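Local coordinates for protein pyridoxal kinase (Entamoeba histolytica, PDB 4S1H) that probably catalyses the ATP-dependent phosphorylation of pyridoxal to pyridoxal 5'-phosphate, and binds ADP and magnesium, at residues I139-A144 and V175-S180; E160-C165 and I188-F193; F108-I113 and K131-Y136. All blocks are in the same frame, centred on the assembly; numbering follows the deposited sequence.

Interaction 1 (I139-A144 and V175-S180); sequences IITPNA and VILVTS. With MG (magnesium ion), chain D; ADP (adenosine-5'-diphosphate), chain C.
T179 lies against the turn T141-N143, where protein, nucleotide and magnesium meet. From its CB the side chain splits in two. CG2 runs beside the backbone N and packs against P142 O and T141 O, the latter 3.7 Å from T179 CG2. With chi1 at 58°, OG1 sits over the backbone, flanked by N and C, and faces the diphosphate. There T179 OG1 gives its proton to ADP O1A at 2.6 Å. The same T179 OG1 accepts from water 1 at 2.7 Å, so a donor and an acceptor bond fix the hydroxyl. Water 1 also donates to ADP O3B and is bound to the magnesium ion. T141 O binds that ion directly at 2.1 Å, and D111 and four waters fill the other positions. S180 OG also donates to ADP O1A, so two hydroxyls grip one alpha-phosphate oxygen. N143 ND2 donates to the beta-phosphate oxygen ADP O1B at 3.1 Å and also to G115 O. N143 OD1 accepts from E146 N, so the amide is held at both ends and N143 is the N-cap of the next helix.

Away from the phosphates, the two backbones run the same way, their end-to-end directions 29° apart. I140 is bridged to I176 by I140 N to V175 O and by L177 N to I140 O, the latter 2.9 Å long. T179 N to P142 O continues the link beyond the end of strand 139-140. The I140 and I176 side chains run alongside each other, with I140 CG1 3.8 Å from I176 CG1. The contact joins strand 139-140, the last of the mixed sheet, to strand 175-183, the first of the antiparallel one. Strands 107-110 and 186-193 flank the pair. Helix 158-170 covers I140 and I176, while helix 216-229 touches T141, L177 and T179.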
loop_
_atom_site.group_PDB
_atom_site.type_symbol
_atom_site.label_atom_id
_atom_site.label_comp_id
_atom_site.label_asym_id
_atom_site.label_seq_id
_atom_site.Cartn_x
_atom_site.Cartn_y
_atom_site.Cartn_z
ATOM N N ILE A 139 17.818 15.145 -5.281
ATOM C CA ILE A 139 17.602 14.755 -6.655
ATOM C C ILE A 139 16.143 14.990 -7.003
ATOM O O ILE A 139 15.228 14.771 -6.152
ATOM C CB ILE A 139 18.019 13.300 -6.878
ATOM C CG1 ILE A 139 17.860 12.892 -8.326
ATOM C CG2 ILE A 139 17.220 12.356 -5.966
ATOM C CD1 ILE A 139 18.487 11.560 -8.648
ATOM N N ILE A 140 15.887 15.398 -8.232
ATOM C CA ILE A 140 14.528 15.524 -8.714
ATOM C C ILE A 140 14.350 14.699 -9.974
ATOM O O ILE A 140 15.304 14.563 -10.753
ATOM C CB ILE A 140 14.076 16.982 -8.903
ATOM C CG1 ILE A 140 14.851 17.702 -10.019
ATOM C CG2 ILE A 140 14.242 17.757 -7.602
ATOM C CD1 ILE A 140 14.220 19.037 -10.370
ATOM N N THR A 141 13.131 14.199 -10.214
ATOM C CA THR A 141 12.843 13.267 -11.333
ATOM C C THR A 141 11.653 13.693 -12.209
ATOM O O THR A 141 10.687 12.908 -12.392
ATOM C CB THR A 141 12.629 11.840 -10.795
ATOM O OG1 THR A 141 11.581 11.874 -9.827
ATOM C CG2 THR A 141 13.861 11.301 -10.115
ATOM N N PRO A 142 11.669 14.920 -12.729
ATOM C CA PRO A 142 10.597 15.346 -13.611
ATOM C C PRO A 142 10.692 14.703 -15.004
ATOM O O PRO A 142 11.795 14.414 -15.477
ATOM C CB PRO A 142 10.881 16.842 -13.778
ATOM C CG PRO A 142 12.375 16.927 -13.720
ATOM C CD PRO A 142 12.754 15.924 -12.670
ATOM N N ASN A 143 9.560 14.574 -15.687
ATOM C CA ASN A 143 9.559 14.451 -17.135
ATOM C C ASN A 143 9.811 15.830 -17.796
ATOM O O ASN A 143 9.930 16.864 -17.110
ATOM C CB ASN A 143 8.275 13.757 -17.644
ATOM C CG ASN A 143 7.021 14.583 -17.422
ATOM O OD1 ASN A 143 7.068 15.814 -17.361
ATOM N ND2 ASN A 143 5.885 13.901 -17.272
ATOM N N ALA A 144 9.908 15.863 -19.124
ATOM C CA ALA A 144 10.223 17.108 -19.819
ATOM C C ALA A 144 9.168 18.194 -19.585
ATOM O O ALA A 144 9.497 19.365 -19.400
ATOM C CB ALA A 144 10.410 16.869 -21.290
ATOM N N VAL A 175 21.094 17.332 -8.472
ATOM C CA VAL A 175 20.926 16.310 -9.508
ATOM C C VAL A 175 19.530 16.398 -10.082
ATOM O O VAL A 175 18.559 16.474 -9.342
ATOM C CB VAL A 175 21.207 14.895 -9.010
ATOM C CG1 VAL A 175 21.150 13.907 -10.168
ATOM C CG2 VAL A 175 22.549 14.810 -8.290
ATOM N N ILE A 176 19.418 16.354 -11.396
ATOM C CA ILE A 176 18.142 16.402 -12.086
ATOM C C ILE A 176 18.145 15.257 -13.067
ATOM O O ILE A 176 18.988 15.214 -13.959
ATOM C CB ILE A 176 17.891 17.736 -12.806
ATOM C CG1 ILE A 176 17.993 18.948 -11.835
ATOM C CG2 ILE A 176 16.551 17.733 -13.506
ATOM C CD1 ILE A 176 18.243 20.240 -12.562
ATOM N N LEU A 177 17.214 14.328 -12.904
ATOM C CA LEU A 177 17.004 13.237 -13.809
ATOM C C LEU A 177 15.748 13.586 -14.603
ATOM O O LEU A 177 14.646 13.530 -14.086
ATOM C CB LEU A 177 16.801 11.919 -13.020
ATOM C CG LEU A 177 16.792 10.661 -13.857
ATOM C CD1 LEU A 177 18.156 10.378 -14.475
ATOM C CD2 LEU A 177 16.332 9.466 -13.039
ATOM N N VAL A 178 15.925 13.969 -15.866
ATOM C CA VAL A 178 14.817 14.258 -16.755
ATOM C C VAL A 178 14.418 12.936 -17.395
ATOM O O VAL A 178 15.169 12.355 -18.148
ATOM C CB VAL A 178 15.185 15.314 -17.831
ATOM C CG1 VAL A 178 13.907 15.717 -18.546
ATOM C CG2 VAL A 178 15.859 16.517 -17.201
ATOM N N THR A 179 13.253 12.438 -17.025
ATOM C CA THR A 179 12.926 11.006 -17.208
ATOM C C THR A 179 12.479 10.703 -18.629
ATOM O O THR A 179 12.471 9.533 -19.040
ATOM C CB THR A 179 11.852 10.517 -16.208
ATOM O OG1 THR A 179 10.645 11.277 -16.316
ATOM C CG2 THR A 179 12.365 10.638 -14.790
ATOM N N SER A 180 12.020 11.720 -19.340
ATOM C CA SER A 180 11.584 11.533 -20.713
ATOM C C SER A 180 11.608 12.824 -21.474
ATOM O O SER A 180 11.027 13.824 -21.044
ATOM C CB SER A 180 10.173 10.917 -20.818
ATOM O OG SER A 180 9.184 11.641 -20.127
HETATM MG MG MG D . 8.904 11.743 -12.169
HETATM P PB ADP C . 5.907 10.122 -16.137
HETATM O O1B ADP C . 5.489 10.837 -17.402
HETATM O O2B ADP C . 4.865 9.138 -15.631
HETATM O O3B ADP C . 6.467 11.076 -15.128
HETATM P PA ADP C . 7.901 9.076 -17.965
HETATM O O1A ADP C . 9.071 10.022 -17.977
HETATM O O2A ADP C . 6.878 9.162 -19.049
HETATM O O3A ADP C . 7.146 9.181 -16.534
HETATM O "O5'" ADP C . 8.423 7.583 -17.907
HETATM C "C5'" ADP C . 9.333 7.097 -16.941
HETATM C "C4'" ADP C . 10.145 6.025 -17.610
HETATM O "O4'" ADP C . 9.272 5.001 -18.088
HETATM C "C3'" ADP C . 10.874 6.557 -18.838
HETATM O "O3'" ADP C . 12.175 7.048 -18.496
HETATM C "C2'" ADP C . 10.900 5.358 -19.735
HETATM O "O2'" ADP C . 11.996 4.524 -19.388
HETATM C "C1'" ADP C . 9.619 4.610 -19.408
HETATM N N9 ADP C . 8.488 4.866 -20.332
HETATM C C8 ADP C . 7.402 5.629 -20.159
HETATM N N7 ADP C . 6.576 5.577 -21.234
HETATM C C5 ADP C . 7.149 4.748 -22.117
HETATM C C6 ADP C . 6.814 4.224 -23.462
HETATM N N6 ADP C . 5.674 4.619 -24.066
HETATM N N1 ADP C . 7.694 3.376 -24.036
HETATM C C2 ADP C . 8.847 2.990 -23.419
HETATM N N3 ADP C . 9.204 3.423 -22.193
HETATM C C4 ADP C . 8.405 4.281 -21.516
HETATM O O HOH W 1 8.999 11.312 -14.173
HETATM O O HOH W 2 7.691 13.272 -12.472
HETATM O O HOH W 3 10.136 9.812 -11.831
HETATM O O HOH W 4 7.143 10.423 -11.940
#

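Interaction 2 (E160-C165 and I188-F193); sequences EAIKAC and ILLCSF
L190, A161, I162, C165 and S192 make this contact, and none has a ring, so there are no aromatic faces or edges to stack. A flat group beside the contact is the imidazole of H169, further along helix 158-170. Its NE2 is hydrogen-bonded to S192 OG, which satisfies that buried hydroxyl.

L190 carries most of the packing. Its CG is anti to the backbone N (chi1 166°), and the CD2 branch reaches the helix. L190 CD2 meets A161 CB at 3.8 Å. I162 CG1 flanks the same methyl at 4.2 Å from L190 CD2, its side chain crossing that of L190 at about a right angle. One turn on from A161, C165 SG also lies 4.2 Å from L190 CD2. C165 also packs on S192: C165 CB is 3.7 Å from S192 OG, and the sulfur lies near S192 CB.

The helix and strand axes are 9.7 Å apart at closest approach and inclined by 33°. L190 and S192 face helix 158-170. L189 and C191 point to the reverse side of the strand, where helix 234-250 packs. The contact thus belongs to one helix-sheet layer of an alpha-beta-alpha sandwich, consistent with the ribokinase-like fold.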
loop_
_atom_site.group_PDB
_atom_site.type_symbol
_atom_site.label_atom_id
_atom_site.label_comp_id
_atom_site.label_asym_id
_atom_site.label_seq_id
_atom_site.Cartn_x
_atom_site.Cartn_y
_atom_site.Cartn_z
ATOM N N GLU A 160 17.511 21.977 -24.969
ATOM C CA GLU A 160 16.564 22.724 -24.151
ATOM C C GLU A 160 16.531 22.227 -22.723
ATOM O O GLU A 160 16.505 23.029 -21.812
ATOM C CB GLU A 160 15.179 22.765 -24.788
ATOM C CG GLU A 160 15.174 23.629 -26.031
ATOM C CD GLU A 160 13.816 23.795 -26.703
ATOM O OE1 GLU A 160 12.925 22.947 -26.500
ATOM O OE2 GLU A 160 13.661 24.776 -27.477
ATOM N N ALA A 161 16.488 20.901 -22.529
ATOM C CA ALA A 161 16.557 20.358 -21.180
ATOM C C ALA A 161 17.810 20.836 -20.465
ATOM O O ALA A 161 17.727 21.131 -19.284
ATOM C CB ALA A 161 16.471 18.840 -21.200
ATOM N N ILE A 162 18.947 20.880 -21.159
ATOM C CA ILE A 162 20.192 21.297 -20.482
ATOM C C ILE A 162 20.051 22.760 -19.977
ATOM O O ILE A 162 20.424 23.075 -18.863
ATOM C CB ILE A 162 21.416 21.091 -21.397
ATOM C CG1 ILE A 162 21.754 19.594 -21.527
ATOM C CG2 ILE A 162 22.604 21.888 -20.887
ATOM C CD1 ILE A 162 22.669 19.280 -22.705
ATOM N N LYS A 163 19.504 23.644 -20.816
ATOM C CA LYS A 163 19.275 25.036 -20.418
ATOM C C LYS A 163 18.321 25.164 -19.218
ATOM O O LYS A 163 18.555 25.968 -18.311
ATOM C CB LYS A 163 18.734 25.850 -21.596
ATOM C CG LYS A 163 19.637 25.959 -22.791
ATOM C CD LYS A 163 18.947 26.810 -23.868
ATOM C CE LYS A 163 19.686 26.928 -25.186
ATOM N NZ LYS A 163 18.882 27.743 -26.148
ATOM N N ALA A 164 17.262 24.352 -19.198
ATOM C CA ALA A 164 16.308 24.409 -18.114
ATOM C C ALA A 164 16.947 23.842 -16.835
ATOM O O ALA A 164 16.719 24.368 -15.736
ATOM C CB ALA A 164 15.033 23.658 -18.483
ATOM N N CYS A 165 17.752 22.784 -16.968
ATOM C CA CYS A 165 18.429 22.203 -15.779
ATOM C C CYS A 165 19.356 23.235 -15.154
ATOM O O CYS A 165 19.466 23.314 -13.935
ATOM C CB CYS A 165 19.233 20.954 -16.133
ATOM S SG CYS A 165 18.200 19.492 -16.402
ATOM N N ILE A 188 14.513 10.068 -24.683
ATOM C CA ILE A 188 15.819 10.305 -24.050
ATOM C C ILE A 188 15.648 10.683 -22.600
ATOM O O ILE A 188 14.801 11.503 -22.266
ATOM C CB ILE A 188 16.617 11.436 -24.725
ATOM C CG1 ILE A 188 16.594 11.253 -26.216
ATOM C CG2 ILE A 188 18.034 11.464 -24.159
ATOM C CD1 ILE A 188 17.076 9.908 -26.710
ATOM N N LEU A 189 16.429 10.029 -21.740
ATOM C CA LEU A 189 16.575 10.387 -20.363
ATOM C C LEU A 189 17.879 11.156 -20.237
ATOM O O LEU A 189 18.864 10.773 -20.851
ATOM C CB LEU A 189 16.565 9.121 -19.496
ATOM C CG LEU A 189 16.928 9.221 -18.027
ATOM C CD1 LEU A 189 16.077 8.227 -17.215
ATOM C CD2 LEU A 189 18.411 8.981 -17.804
ATOM N N LEU A 190 17.865 12.246 -19.478
ATOM C CA LEU A 190 19.045 13.057 -19.208
ATOM C C LEU A 190 19.307 13.084 -17.701
ATOM O O LEU A 190 18.364 13.277 -16.898
ATOM C CB LEU A 190 18.841 14.471 -19.738
ATOM C CG LEU A 190 19.829 15.538 -19.246
ATOM C CD1 LEU A 190 21.208 15.349 -19.861
ATOM C CD2 LEU A 190 19.249 16.901 -19.566
ATOM N N CYS A 191 20.540 12.801 -17.286
ATOM C CA CYS A 191 20.949 12.976 -15.888
ATOM C C CYS A 191 21.960 14.100 -15.852
ATOM O O CYS A 191 23.024 13.992 -16.476
ATOM C CB CYS A 191 21.579 11.728 -15.336
ATOM S SG CYS A 191 21.672 11.766 -13.539
ATOM N N SER A 192 21.606 15.176 -15.151
ATOM C CA SER A 192 22.374 16.412 -15.162
ATOM C C SER A 192 22.791 16.709 -13.722
ATOM O O SER A 192 21.964 16.692 -12.819
ATOM C CB SER A 192 21.504 17.546 -15.666
ATOM O OG SER A 192 22.152 18.817 -15.612
ATOM N N PHE A 193 24.064 17.082 -13.551
ATOM C CA PHE A 193 24.655 17.377 -12.250
ATOM C C PHE A 193 25.044 18.846 -12.151
ATOM O O PHE A 193 25.614 19.441 -13.108
ATOM C CB PHE A 193 25.882 16.516 -11.987
ATOM C CG PHE A 193 25.595 15.064 -11.937
ATOM C CD1 PHE A 193 25.568 14.310 -13.091
ATOM C CD2 PHE A 193 25.341 14.441 -10.712
ATOM C CE1 PHE A 193 25.308 12.965 -13.062
ATOM C CE2 PHE A 193 25.071 13.082 -10.673
ATOM C CZ PHE A 193 25.038 12.340 -11.841
#

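Interaction 3 (F108-I113 and K131-Y136); sequences FLCDPI and KELIKY. With MG (magnesium ion), chain D.
F108 CG and C110 SG each lie anti to their own backbone N (chi1 173° and -179°). This sends the ring to L133 and Y136, and the sulfur to L133 and I134, all in the segment 131-136.

The F108 ring is met at its edge. F108 CZ touches L133 CD1 at 3.9 Å, and the two side chains cross at about a right angle. Another part of the edge faces a backbone oxygen, with F108 CD2 at 3.5 Å from Y136 O, near the ring plane. C110 SG touches two methyls: I134 CG2 at 3.8 Å and L133 CD2 at 4.1 Å from the sulfur. L133 therefore serves both partners, CD1 for the ring and CD2 for the thiol.

D111 turns away from the helix. Its OD1 binds the magnesium ion at 2.0 Å, and P112 O accepts a hydrogen bond from the metal-bound water 2. One side of this segment thus packs on the helix while the other serves the metal site.

Strand 107-110 lies between strands 78-81 and 139-140 in the mixed sheet. T81 adjoins F108, C110 and L133. Helix 87-100 packs beside L133 and Y136, and helix 216-229 touches L109 and D111.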
loop_
_atom_site.group_PDB
_atom_site.type_symbol
_atom_site.label_atom_id
_atom_site.label_comp_id
_atom_site.label_asym_id
_atom_site.label_seq_id
_atom_site.Cartn_x
_atom_site.Cartn_y
_atom_site.Cartn_z
ATOM N N PHE A 108 16.640 13.269 -0.019
ATOM C CA PHE A 108 15.295 13.599 -0.468
ATOM C C PHE A 108 15.207 13.558 -1.979
ATOM O O PHE A 108 15.863 14.349 -2.676
ATOM C CB PHE A 108 14.897 14.946 0.117
ATOM C CG PHE A 108 13.586 15.515 -0.387
ATOM C CD1 PHE A 108 12.534 14.713 -0.847
ATOM C CD2 PHE A 108 13.411 16.904 -0.400
ATOM C CE1 PHE A 108 11.346 15.284 -1.284
ATOM C CE2 PHE A 108 12.210 17.453 -0.793
ATOM C CZ PHE A 108 11.175 16.648 -1.232
ATOM N N LEU A 109 14.454 12.593 -2.484
ATOM C CA LEU A 109 14.079 12.501 -3.886
ATOM C C LEU A 109 12.711 13.133 -4.045
ATOM O O LEU A 109 11.713 12.614 -3.534
ATOM C CB LEU A 109 14.056 11.035 -4.346
ATOM C CG LEU A 109 13.825 10.755 -5.844
ATOM C CD1 LEU A 109 14.193 9.310 -6.142
ATOM C CD2 LEU A 109 12.417 11.033 -6.312
ATOM N N CYS A 110 12.641 14.242 -4.751
ATOM C CA CYS A 110 11.405 14.930 -5.050
ATOM C C CYS A 110 10.988 14.561 -6.459
ATOM O O CYS A 110 11.703 14.855 -7.426
ATOM C CB CYS A 110 11.557 16.445 -4.898
ATOM S SG CYS A 110 10.044 17.369 -5.217
ATOM N N ASP A 111 9.859 13.894 -6.590
ATOM C CA ASP A 111 9.313 13.565 -7.902
ATOM C C ASP A 111 8.142 14.504 -8.143
ATOM O O ASP A 111 7.044 14.261 -7.660
ATOM C CB ASP A 111 8.822 12.117 -7.857
ATOM C CG ASP A 111 8.465 11.579 -9.191
ATOM O OD1 ASP A 111 8.964 12.109 -10.207
ATOM O OD2 ASP A 111 7.736 10.546 -9.237
ATOM N N PRO A 112 8.369 15.610 -8.852
ATOM C CA PRO A 112 7.300 16.572 -9.071
ATOM C C PRO A 112 6.299 15.980 -10.056
ATOM O O PRO A 112 6.680 15.581 -11.137
ATOM C CB PRO A 112 8.030 17.777 -9.634
ATOM C CG PRO A 112 9.235 17.225 -10.317
ATOM C CD PRO A 112 9.575 15.928 -9.617
ATOM N N ILE A 113 5.041 15.904 -9.655
ATOM C CA ILE A 113 3.967 15.368 -10.492
ATOM C C ILE A 113 3.066 16.525 -10.854
ATOM O O ILE A 113 2.249 16.988 -10.067
ATOM C CB ILE A 113 3.140 14.271 -9.793
ATOM C CG1 ILE A 113 4.062 13.230 -9.165
ATOM C CG2 ILE A 113 2.162 13.642 -10.777
ATOM C CD1 ILE A 113 5.001 12.547 -10.131
ATOM N N LYS A 131 7.786 24.597 -6.997
ATOM C CA LYS A 131 9.030 25.317 -7.268
ATOM C C LYS A 131 9.821 25.587 -6.003
ATOM O O LYS A 131 11.070 25.667 -6.054
ATOM C CB LYS A 131 8.744 26.621 -8.026
ATOM C CG LYS A 131 8.240 26.447 -9.441
ATOM C CD LYS A 131 7.948 27.815 -10.056
ATOM C CE LYS A 131 7.654 27.723 -11.541
ATOM N NZ LYS A 131 7.644 29.072 -12.168
ATOM N N GLU A 132 9.122 25.696 -4.862
ATOM C CA GLU A 132 9.778 25.860 -3.571
ATOM C C GLU A 132 10.211 24.537 -2.979
ATOM O O GLU A 132 11.320 24.423 -2.482
ATOM C CB GLU A 132 8.886 26.635 -2.593
ATOM C CG GLU A 132 8.665 28.114 -2.944
ATOM C CD GLU A 132 9.957 28.907 -3.167
ATOM O OE1 GLU A 132 10.890 28.795 -2.342
ATOM O OE2 GLU A 132 10.046 29.641 -4.177
ATOM N N LEU A 133 9.355 23.527 -3.065
ATOM C CA LEU A 133 9.717 22.209 -2.531
ATOM C C LEU A 133 10.994 21.615 -3.172
ATOM O O LEU A 133 11.830 21.069 -2.497
ATOM C CB LEU A 133 8.541 21.220 -2.689
ATOM C CG LEU A 133 8.760 19.820 -2.106
ATOM C CD1 LEU A 133 9.091 19.865 -0.623
ATOM C CD2 LEU A 133 7.539 18.962 -2.350
ATOM N N ILE A 134 11.140 21.738 -4.480
ATOM C CA ILE A 134 12.275 21.131 -5.169
ATOM C C ILE A 134 13.620 21.660 -4.668
ATOM O O ILE A 134 14.630 20.977 -4.785
ATOM C CB ILE A 134 12.205 21.248 -6.714
ATOM C CG1 ILE A 134 12.090 22.710 -7.183
ATOM C CG2 ILE A 134 11.051 20.408 -7.259
ATOM C CD1 ILE A 134 12.339 22.921 -8.663
ATOM N N LYS A 135 13.635 22.861 -4.110
ATOM C CA LYS A 135 14.870 23.478 -3.649
ATOM C C LYS A 135 15.486 22.744 -2.471
ATOM O O LYS A 135 16.667 22.945 -2.187
ATOM C CB LYS A 135 14.661 24.951 -3.298
ATOM C CG LYS A 135 14.244 25.798 -4.489
ATOM C CD LYS A 135 14.148 27.264 -4.104
ATOM C CE LYS A 135 13.676 28.105 -5.264
ATOM N NZ LYS A 135 13.466 29.506 -4.812
ATOM N N TYR A 136 14.700 21.898 -1.793
ATOM C CA TYR A 136 15.203 21.102 -0.696
ATOM C C TYR A 136 15.693 19.707 -1.112
ATOM O O TYR A 136 16.265 19.002 -0.307
ATOM C CB TYR A 136 14.127 21.004 0.404
ATOM C CG TYR A 136 13.714 22.377 0.920
ATOM C CD1 TYR A 136 14.425 23.016 1.944
ATOM C CD2 TYR A 136 12.656 23.062 0.343
ATOM C CE1 TYR A 136 14.062 24.281 2.396
ATOM C CE2 TYR A 136 12.288 24.323 0.781
ATOM C CZ TYR A 136 12.989 24.935 1.804
ATOM O OH TYR A 136 12.596 26.192 2.229
HETATM MG MG MG D . 8.904 11.743 -12.169
HETATM O O HOH W 4 7.143 10.423 -11.940
HETATM O O HOH W 2 7.691 13.272 -12.472
HETATM O O HOH W 3 10.136 9.812 -11.831
HETATM O O HOH W 1 8.999 11.312 -14.173
#

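How the interactions relate
From the N terminus, interaction 3 comes first. It closes the path from strand 107-110 through a small hairpin to helix 124-133. The chain then enters strand 139-140, and interaction 1 opens. It closes at 175-180 after two helices. Interaction 2 starts inside that loop, at 160-165, and ends beyond it at 188-193, so interactions 1 and 2 cross. They also touch, since strands 175-183 and 186-193 are sheet neighbours. Interactions 1 and 3 share the magnesium ion and its four waters. They also meet through the pairing of strands 139-140 and 107-110, and through T141 OG1 and D111 OD1 (2.7 Å, a probable hydrogen bond). Interaction 1 joins the two sheets; interactions 3 and 2 each pack a helix region on one.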